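Histidinol dehydrogenase (Elizabethkingia anophelis NUHP1, PDB 6AN0) probably catalyses the two successive NAD-dependent oxidations that turn L-histidinol into L-histidinaldehyde and then L-histidine, the last step of histidine biosynthesis, using zinc. Local coordinates at residues T11-P16 and N280-T285; T76-L81 and A174-A179; S142-L147 and I182-I187. All coordinates share one frame; numbering follows the deposited sequence.

Contact 1 (T11-P16 and N280-T285); sequences TYINPP and NILQQT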
loop_
_atom_site.group_PDB
_atom_site.type_symbol
_atom_site.label_atom_id
_atom_site.label_comp_id
_atom_site.label_asym_id
_atom_site.label_seq_id
_atom_site.Cartn_x
_atom_site.Cartn_y
_atom_site.Cartn_z
ATOM N N THR A 11 -36.224 3.775 -6.342
ATOM C CA THR A 11 -35.810 4.443 -7.568
ATOM C C THR A 11 -35.861 5.960 -7.431
ATOM O O THR A 11 -36.668 6.514 -6.678
ATOM C CB THR A 11 -36.668 4.024 -8.760
ATOM O OG1 THR A 11 -38.042 4.293 -8.476
ATOM C CG2 THR A 11 -36.495 2.554 -9.041
ATOM N N TYR A 12 -34.997 6.620 -8.204
ATOM C CA TYR A 12 -34.868 8.073 -8.212
ATOM C C TYR A 12 -34.750 8.528 -9.660
ATOM O O TYR A 12 -33.839 8.091 -10.370
ATOM C CB TYR A 12 -33.645 8.513 -7.403
ATOM C CG TYR A 12 -33.574 7.916 -6.015
ATOM C CD1 TYR A 12 -34.091 8.598 -4.913
ATOM C CD2 TYR A 12 -33.002 6.672 -5.803
ATOM C CE1 TYR A 12 -34.029 8.051 -3.642
ATOM C CE2 TYR A 12 -32.937 6.117 -4.539
ATOM C CZ TYR A 12 -33.449 6.809 -3.462
ATOM O OH TYR A 12 -33.379 6.250 -2.208
ATOM N N ILE A 13 -35.660 9.396 -10.100
ATOM C CA ILE A 13 -35.747 9.794 -11.504
ATOM C C ILE A 13 -35.191 11.206 -11.642
ATOM O O ILE A 13 -35.835 12.179 -11.226
ATOM C CB ILE A 13 -37.187 9.727 -12.033
ATOM C CG1 ILE A 13 -37.821 8.371 -11.713
ATOM C CG2 ILE A 13 -37.200 9.983 -13.529
ATOM C CD1 ILE A 13 -37.065 7.176 -12.298
ATOM N N ASN A 14 -34.023 11.321 -12.269
ATOM C CA ASN A 14 -33.346 12.596 -12.481
ATOM C C ASN A 14 -33.168 13.384 -11.177
ATOM O O ASN A 14 -33.651 14.509 -11.055
ATOM C CB ASN A 14 -34.080 13.444 -13.512
ATOM C CG ASN A 14 -34.301 12.720 -14.828
ATOM O OD1 ASN A 14 -35.442 12.533 -15.253
ATOM N ND2 ASN A 14 -33.216 12.316 -15.486
ATOM N N PRO A 15 -32.467 12.822 -10.188
ATOM C CA PRO A 15 -32.229 13.577 -8.962
ATOM C C PRO A 15 -31.293 14.746 -9.229
ATOM O O PRO A 15 -30.393 14.654 -10.080
ATOM C CB PRO A 15 -31.581 12.540 -8.027
ATOM C CG PRO A 15 -30.915 11.580 -8.945
ATOM C CD PRO A 15 -31.779 11.515 -10.177
ATOM N N PRO A 16 -31.478 15.864 -8.536
ATOM C CA PRO A 16 -30.562 16.995 -8.710
ATOM C C PRO A 16 -29.177 16.669 -8.173
ATOM O O PRO A 16 -28.984 15.730 -7.396
ATOM C CB PRO A 16 -31.219 18.115 -7.900
ATOM C CG PRO A 16 -32.021 17.394 -6.863
ATOM C CD PRO A 16 -32.522 16.142 -7.535
ATOM N N ASN A 280 -37.384 3.507 -19.178
ATOM C CA ASN A 280 -37.848 2.224 -19.700
ATOM C C ASN A 280 -36.841 1.110 -19.427
ATOM O O ASN A 280 -37.230 -0.023 -19.111
ATOM C CB ASN A 280 -38.133 2.344 -21.195
ATOM C CG ASN A 280 -38.719 1.077 -21.773
ATOM O OD1 ASN A 280 -38.086 0.398 -22.582
ATOM N ND2 ASN A 280 -39.937 0.744 -21.354
ATOM N N ILE A 281 -35.546 1.410 -19.545
ATOM C CA ILE A 281 -34.519 0.435 -19.184
ATOM C C ILE A 281 -34.614 0.088 -17.705
ATOM O O ILE A 281 -34.484 -1.078 -17.314
ATOM C CB ILE A 281 -33.119 0.975 -19.533
ATOM C CG1 ILE A 281 -33.018 1.285 -21.028
ATOM C CG2 ILE A 281 -32.037 -0.012 -19.091
ATOM C CD1 ILE A 281 -32.155 2.491 -21.321
ATOM N N LEU A 282 -34.799 1.104 -16.859
ATOM C CA LEU A 282 -34.949 0.861 -15.428
ATOM C C LEU A 282 -36.155 -0.029 -15.144
ATOM O O LEU A 282 -36.050 -1.019 -14.410
ATOM C CB LEU A 282 -35.067 2.192 -14.687
ATOM C CG LEU A 282 -35.185 2.078 -13.167
ATOM C CD1 LEU A 282 -33.933 1.441 -12.550
ATOM C CD2 LEU A 282 -35.456 3.441 -12.562
ATOM N N GLN A 283 -37.312 0.298 -15.728
ATOM C CA GLN A 283 -38.518 -0.482 -15.462
ATOM C C GLN A 283 -38.374 -1.926 -15.939
ATOM O O GLN A 283 -38.765 -2.861 -15.230
ATOM C CB GLN A 283 -39.730 0.193 -16.111
ATOM N N GLN A 284 -37.814 -2.136 -17.135
ATOM C CA GLN A 284 -37.647 -3.502 -17.629
ATOM C C GLN A 284 -36.670 -4.291 -16.763
ATOM O O GLN A 284 -36.887 -5.481 -16.495
ATOM C CB GLN A 284 -37.171 -3.493 -19.078
ATOM C CG GLN A 284 -38.259 -3.207 -20.092
ATOM C CD GLN A 284 -37.766 -3.379 -21.516
ATOM O OE1 GLN A 284 -37.147 -4.391 -21.852
ATOM N NE2 GLN A 284 -38.027 -2.383 -22.358
ATOM N N THR A 285 -35.581 -3.647 -16.330
ATOM C CA THR A 285 -34.594 -4.324 -15.495
ATOM C C THR A 285 -35.177 -4.687 -14.133
ATOM O O THR A 285 -34.901 -5.768 -13.602
ATOM C CB THR A 285 -33.356 -3.443 -15.330
ATOM O OG1 THR A 285 -32.814 -3.128 -16.620
ATOM C CG2 THR A 285 -32.296 -4.156 -14.512
#

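Contact 2 (T76-L81 and A174-A179); sequences TAAIAL and AILYTA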
loop_
_atom_site.group_PDB
_atom_site.type_symbol
_atom_site.label_atom_id
_atom_site.label_comp_id
_atom_site.label_asym_id
_atom_site.label_seq_id
_atom_site.Cartn_x
_atom_site.Cartn_y
_atom_site.Cartn_z
ATOM N N THR A 76 -4.902 -35.413 0.961
ATOM C CA THR A 76 -5.203 -36.496 0.030
ATOM C C THR A 76 -6.682 -36.856 0.067
ATOM O O THR A 76 -7.297 -37.083 -0.981
ATOM C CB THR A 76 -4.343 -37.715 0.353
ATOM O OG1 THR A 76 -2.962 -37.371 0.174
ATOM C CG2 THR A 76 -4.688 -38.873 -0.570
ATOM N N ALA A 77 -7.270 -36.901 1.267
ATOM C CA ALA A 77 -8.695 -37.186 1.391
ATOM C C ALA A 77 -9.525 -36.124 0.692
ATOM O O ALA A 77 -10.523 -36.436 0.028
ATOM C CB ALA A 77 -9.087 -37.280 2.864
ATOM N N ALA A 78 -9.127 -34.858 0.832
ATOM C CA ALA A 78 -9.853 -33.773 0.186
ATOM C C ALA A 78 -9.787 -33.880 -1.339
ATOM O O ALA A 78 -10.794 -33.670 -2.023
ATOM C CB ALA A 78 -9.302 -32.430 0.671
ATOM N N ILE A 79 -8.611 -34.202 -1.890
ATOM C CA ILE A 79 -8.471 -34.294 -3.345
ATOM C C ILE A 79 -9.469 -35.295 -3.920
ATOM O O ILE A 79 -10.084 -35.054 -4.966
ATOM C CB ILE A 79 -7.021 -34.659 -3.725
ATOM C CG1 ILE A 79 -6.064 -33.503 -3.403
ATOM C CG2 ILE A 79 -6.930 -35.035 -5.198
ATOM C CD1 ILE A 79 -4.600 -33.861 -3.590
ATOM N N ALA A 80 -9.654 -36.430 -3.242
ATOM C CA ALA A 80 -10.552 -37.467 -3.735
ATOM C C ALA A 80 -12.025 -37.088 -3.614
ATOM O O ALA A 80 -12.873 -37.786 -4.175
ATOM C CB ALA A 80 -10.294 -38.776 -2.990
ATOM N N LEU A 81 -12.350 -36.015 -2.895
ATOM C CA LEU A 81 -13.726 -35.564 -2.743
ATOM C C LEU A 81 -14.091 -34.439 -3.703
ATOM O O LEU A 81 -15.190 -33.885 -3.602
ATOM C CB LEU A 81 -13.977 -35.105 -1.305
ATOM C CG LEU A 81 -13.826 -36.131 -0.184
ATOM C CD1 LEU A 81 -13.759 -35.416 1.161
ATOM C CD2 LEU A 81 -14.965 -37.131 -0.210
ATOM N N ALA A 174 -12.775 -28.451 -1.175
ATOM C CA ALA A 174 -12.383 -27.557 -2.270
ATOM C C ALA A 174 -11.319 -26.557 -1.846
ATOM O O ALA A 174 -10.468 -26.169 -2.663
ATOM C CB ALA A 174 -13.603 -26.818 -2.823
ATOM N N ILE A 175 -11.346 -26.103 -0.593
ATOM C CA ILE A 175 -10.292 -25.210 -0.123
ATOM C C ILE A 175 -8.949 -25.926 -0.124
ATOM O O ILE A 175 -7.941 -25.392 -0.607
ATOM C CB ILE A 175 -10.623 -24.662 1.278
ATOM C CG1 ILE A 175 -11.809 -23.706 1.217
ATOM C CG2 ILE A 175 -9.386 -23.976 1.900
ATOM C CD1 ILE A 175 -12.254 -23.209 2.600
ATOM N N LEU A 176 -8.909 -27.134 0.453
ATOM C CA LEU A 176 -7.643 -27.857 0.560
ATOM C C LEU A 176 -7.128 -28.256 -0.816
ATOM O O LEU A 176 -5.928 -28.127 -1.098
ATOM C CB LEU A 176 -7.811 -29.094 1.454
ATOM C CG LEU A 176 -8.220 -28.807 2.905
ATOM C CD1 LEU A 176 -8.395 -30.106 3.675
ATOM C CD2 LEU A 176 -7.189 -27.910 3.583
ATOM N N TYR A 177 -8.020 -28.754 -1.680
ATOM C CA TYR A 177 -7.623 -29.089 -3.043
ATOM C C TYR A 177 -6.995 -27.887 -3.740
ATOM O O TYR A 177 -5.910 -27.990 -4.330
ATOM C CB TYR A 177 -8.824 -29.598 -3.855
ATOM C CG TYR A 177 -8.478 -29.663 -5.328
ATOM C CD1 TYR A 177 -8.792 -28.614 -6.203
ATOM C CD2 TYR A 177 -7.754 -30.735 -5.830
ATOM C CE1 TYR A 177 -8.419 -28.662 -7.552
ATOM C CE2 TYR A 177 -7.381 -30.788 -7.166
ATOM C CZ TYR A 177 -7.712 -29.756 -8.016
ATOM O OH TYR A 177 -7.332 -29.840 -9.332
ATOM N N THR A 178 -7.676 -26.737 -3.688
ATOM C CA THR A 178 -7.222 -25.551 -4.404
ATOM C C THR A 178 -5.915 -25.010 -3.829
ATOM O O THR A 178 -5.025 -24.610 -4.587
ATOM C CB THR A 178 -8.316 -24.480 -4.382
ATOM O OG1 THR A 178 -9.539 -25.036 -4.900
ATOM C CG2 THR A 178 -7.908 -23.308 -5.242
ATOM N N ALA A 179 -5.765 -24.989 -2.499
ATOM C CA ALA A 179 -4.499 -24.526 -1.932
ATOM C C ALA A 179 -3.362 -25.468 -2.300
ATOM O O ALA A 179 -2.272 -25.017 -2.670
ATOM C CB ALA A 179 -4.602 -24.381 -0.414
#

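Contact 3 (S142-L147 and I182-I187); sequences STVLML and IGIKNI. With EDO (1,2-ethanediol), chain C.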
loop_
_atom_site.group_PDB
_atom_site.type_symbol
_atom_site.label_atom_id
_atom_site.label_comp_id
_atom_site.label_asym_id
_atom_site.label_seq_id
_atom_site.Cartn_x
_atom_site.Cartn_y
_atom_site.Cartn_z
ATOM N N SER A 142 -12.351 -19.796 -4.491
ATOM C CA SER A 142 -11.796 -18.949 -5.549
ATOM C C SER A 142 -10.824 -17.918 -4.977
ATOM O O SER A 142 -9.858 -17.526 -5.645
ATOM C CB SER A 142 -12.929 -18.263 -6.322
ATOM O OG SER A 142 -13.768 -17.509 -5.446
ATOM N N THR A 143 -11.050 -17.472 -3.738
ATOM C CA THR A 143 -10.118 -16.527 -3.129
ATOM C C THR A 143 -8.736 -17.141 -2.928
ATOM O O THR A 143 -7.727 -16.424 -2.948
ATOM C CB THR A 143 -10.702 -16.031 -1.804
ATOM O OG1 THR A 143 -11.965 -15.423 -2.074
ATOM C CG2 THR A 143 -9.792 -14.990 -1.148
ATOM N N VAL A 144 -8.663 -18.460 -2.728
ATOM C CA VAL A 144 -7.362 -19.119 -2.631
ATOM C C VAL A 144 -6.556 -18.891 -3.906
ATOM O O VAL A 144 -5.365 -18.559 -3.855
ATOM C CB VAL A 144 -7.536 -20.619 -2.332
ATOM C CG1 VAL A 144 -6.183 -21.310 -2.329
ATOM C CG2 VAL A 144 -8.259 -20.814 -0.997
ATOM N N LEU A 145 -7.194 -19.063 -5.071
ATOM C CA LEU A 145 -6.501 -18.791 -6.335
ATOM C C LEU A 145 -6.072 -17.333 -6.439
ATOM O O LEU A 145 -4.951 -17.036 -6.875
ATOM C CB LEU A 145 -7.395 -19.141 -7.530
ATOM C CG LEU A 145 -7.790 -20.603 -7.712
ATOM C CD1 LEU A 145 -8.727 -20.745 -8.910
ATOM C CD2 LEU A 145 -6.545 -21.474 -7.867
ATOM N N MET A 146 -6.959 -16.411 -6.055
ATOM C CA MET A 146 -6.715 -14.982 -6.255
ATOM C C MET A 146 -5.532 -14.472 -5.435
ATOM O O MET A 146 -4.872 -13.502 -5.830
ATOM C CB MET A 146 -7.964 -14.177 -5.879
ATOM C CG MET A 146 -9.186 -14.439 -6.752
ATOM S SD MET A 146 -8.912 -13.911 -8.461
ATOM C CE MET A 146 -10.319 -14.653 -9.305
ATOM N N LEU A 147 -5.294 -15.055 -4.266
ATOM C CA LEU A 147 -4.221 -14.600 -3.390
ATOM C C LEU A 147 -2.998 -15.495 -3.464
ATOM O O LEU A 147 -1.870 -14.995 -3.419
ATOM C CB LEU A 147 -4.711 -14.528 -1.940
ATOM C CG LEU A 147 -5.930 -13.626 -1.753
ATOM C CD1 LEU A 147 -6.398 -13.667 -0.302
ATOM C CD2 LEU A 147 -5.647 -12.177 -2.174
ATOM N N ILE A 182 -1.979 -25.063 -6.021
ATOM C CA ILE A 182 -1.092 -23.954 -6.352
ATOM C C ILE A 182 0.103 -23.922 -5.406
ATOM O O ILE A 182 0.840 -22.931 -5.339
ATOM C CB ILE A 182 -1.848 -22.619 -6.348
ATOM C CG1 ILE A 182 -2.414 -22.303 -4.965
ATOM C CG2 ILE A 182 -2.958 -22.638 -7.395
ATOM C CD1 ILE A 182 -3.052 -20.947 -4.897
ATOM N N GLY A 183 0.308 -25.011 -4.674
ATOM C CA GLY A 183 1.548 -25.232 -3.955
ATOM C C GLY A 183 1.611 -24.688 -2.547
ATOM O O GLY A 183 2.710 -24.602 -1.984
ATOM N N ILE A 184 0.482 -24.312 -1.960
ATOM C CA ILE A 184 0.468 -23.897 -0.562
ATOM C C ILE A 184 0.507 -25.156 0.298
ATOM O O ILE A 184 -0.382 -26.011 0.203
ATOM C CB ILE A 184 -0.768 -23.039 -0.253
ATOM C CG1 ILE A 184 -0.741 -21.743 -1.077
ATOM C CG2 ILE A 184 -0.847 -22.737 1.237
ATOM C CD1 ILE A 184 -2.013 -20.954 -0.985
ATOM N N LYS A 185 1.554 -25.289 1.126
ATOM C CA LYS A 185 1.717 -26.469 1.963
ATOM C C LYS A 185 1.483 -26.216 3.444
ATOM O O LYS A 185 1.313 -27.180 4.194
ATOM C CB LYS A 185 3.124 -27.062 1.785
ATOM C CG LYS A 185 3.414 -27.530 0.369
ATOM C CD LYS A 185 2.495 -28.681 -0.011
ATOM C CE LYS A 185 2.447 -28.885 -1.517
ATOM N NZ LYS A 185 3.795 -29.137 -2.083
ATOM N N ASN A 186 1.477 -24.963 3.884
ATOM C CA ASN A 186 1.341 -24.611 5.299
ATOM C C ASN A 186 -0.094 -24.147 5.514
ATOM O O ASN A 186 -0.408 -22.971 5.358
ATOM C CB ASN A 186 2.336 -23.520 5.693
ATOM C CG ASN A 186 3.797 -23.954 5.548
ATOM O OD1 ASN A 186 4.109 -25.143 5.500
ATOM N ND2 ASN A 186 4.698 -22.978 5.493
ATOM N N ILE A 187 -0.968 -25.083 5.892
ATOM C CA ILE A 187 -2.397 -24.825 6.037
ATOM C C ILE A 187 -2.786 -25.129 7.475
ATOM O O ILE A 187 -2.498 -26.223 7.979
ATOM C CB ILE A 187 -3.222 -25.677 5.053
ATOM C CG1 ILE A 187 -2.727 -25.461 3.615
ATOM C CG2 ILE A 187 -4.710 -25.382 5.182
ATOM C CD1 ILE A 187 -3.411 -26.371 2.608
HETATM C C1 EDO C . 1.007 -20.926 -9.714
HETATM O O1 EDO C . 2.212 -20.161 -9.847
HETATM C C2 EDO C . 0.991 -21.665 -8.383
HETATM O O2 EDO C . 1.903 -22.772 -8.399
#

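Contact 1 (T11-P16 and N280-T285)
T11 and I13, alternate residues of the edge strand 10-13, both reach one methyl of L282 on helix 279-293. The tight part of the contact is this single branch: CG2 of T11 lies 3.8 Å from CD2 of L282, and CB of T11 is 4.0 Å from the same methyl. I13 arrives less closely, its terminal CD1 standing 4.1 Å from CD2 of L282. Two torsions explain the meeting. L282 holds CG anti to its backbone N (chi1 -178°), which carries the isobutyl end off the helix toward the strand, while T11 has CG2 anti to its own carbonyl carbon and facing that end. L282 itself is buried, since it also packs on L274 and T276 of strand 271-276 and on V313 of strand 310-313.

The other side is looser. I13 is exposed, and it is the end of its side chain, not its CB, that comes near the helix; E279 also lies against it, as L286 does against T11. Only 102 Å² is buried in all, and the contact is wholly apolar. Backbone bonds from Y12 and N14 tie the strand to 310-313, so the arrangement is that of a helix packed on one face of the six-stranded parallel sheet, near its outermost strand 10-13, as in an alpha/beta fold.

Contact 2 (T76-L81 and A174-A179)
This is a buried apolar helix-helix contact in the alpha/beta domain built around the mixed sheet, where helix 72-79, near I79, lies against helix 173-181, the connecting helix of a beta-alpha-beta unit between the parallel neighbouring strands 158-163 and 186-189. The backbones come close: the nearest pair of CA atoms, those of I79 and Y177, is 5.3 Å apart, a close approach consistent with the small A78 at the interface. Its CB points at the partner helix and meets CB of L176 at 3.7 Å; CD1 of the same leucine is 3.9 Å from CB of A78, so the alanine methyl is touched at both the root and one tip of L176. P173, at the start of the second helix, also packs on A78.

In the second pair the closest atoms stand slightly farther apart. Y177 sets its ring out with CG anti to the backbone N (chi1 168°), and I87, I90 and Q91 of helix 84-102 pack against the same side chain, which is buried; V82 touches it as well. I79, which also meets N180 farther along helix 173-181, crosses Y177 at about a right angle and approaches its ring at the edge, near the ring plane, with CG1 4.1 Å from CD2 of Y177.

Contact 3 (S142-L147 and I182-I187)
Helix 142-154 meets the turn between helix 173-181 and strand 186-189, the return of the mixed sheet's beta-alpha-beta unit, where I182 leaves helical backbone angles, G183 takes positive phi (89°) as the C-prime residue of a Schellman motif, and the CA atoms of L145 and I182 stand 7.5 Å apart. I182 spreads two branches over the helix. Its CG1 sits between the backbone N and the carbonyl carbon (chi1 62°), sending CD1 to V144, 3.5 Å from that residue's carbonyl O and 4.1 Å from its CG1. The other branch, CG2, meets CD2 of L145 at 3.8 Å; the CB of L145 points away from the turn, yet its end swings back to it. I184 adds a marginal touch, CD1 to V144 CG1 at 4.4 Å.

A93, A94 and I97 of helix 84-102 also pack on L145. A 1,2-ethanediol, probably from the crystallisation liquor, bonds weakly to I182 O. S142 OG is hydrogen-bonded to E418 of the second subunit, a residue predicted to bind substrate. The side-chain contact is thus one of dispersion and shape, while I184 N to A179 O and G183 N to N180 O cap the helix end, and I182 O is taken by Q152 NE2.

Contacts 2 and 3 belong to one neighbourhood, their centres 11 Å apart, whereas contact 1 lies about 46 Å and 42 Å from them, centre to centre, on the separate parallel sheet. Helix 173-181 joins the near pair: A179 O probably accepts from I184 N at 2.9 Å, and CG2 of T178 packs on CD2 of L145 at 3.5 Å. Contacts 2 and 3 are largely buried, contact 1 only partly. All three are apolar across their segments, but they differ in form: one leucine methyl met by two side chains of a strand in contact 1, alanine and ring-edge packing between helices in contact 2, and one isoleucine whose two branches meet neighbouring residues of a helix in contact 3.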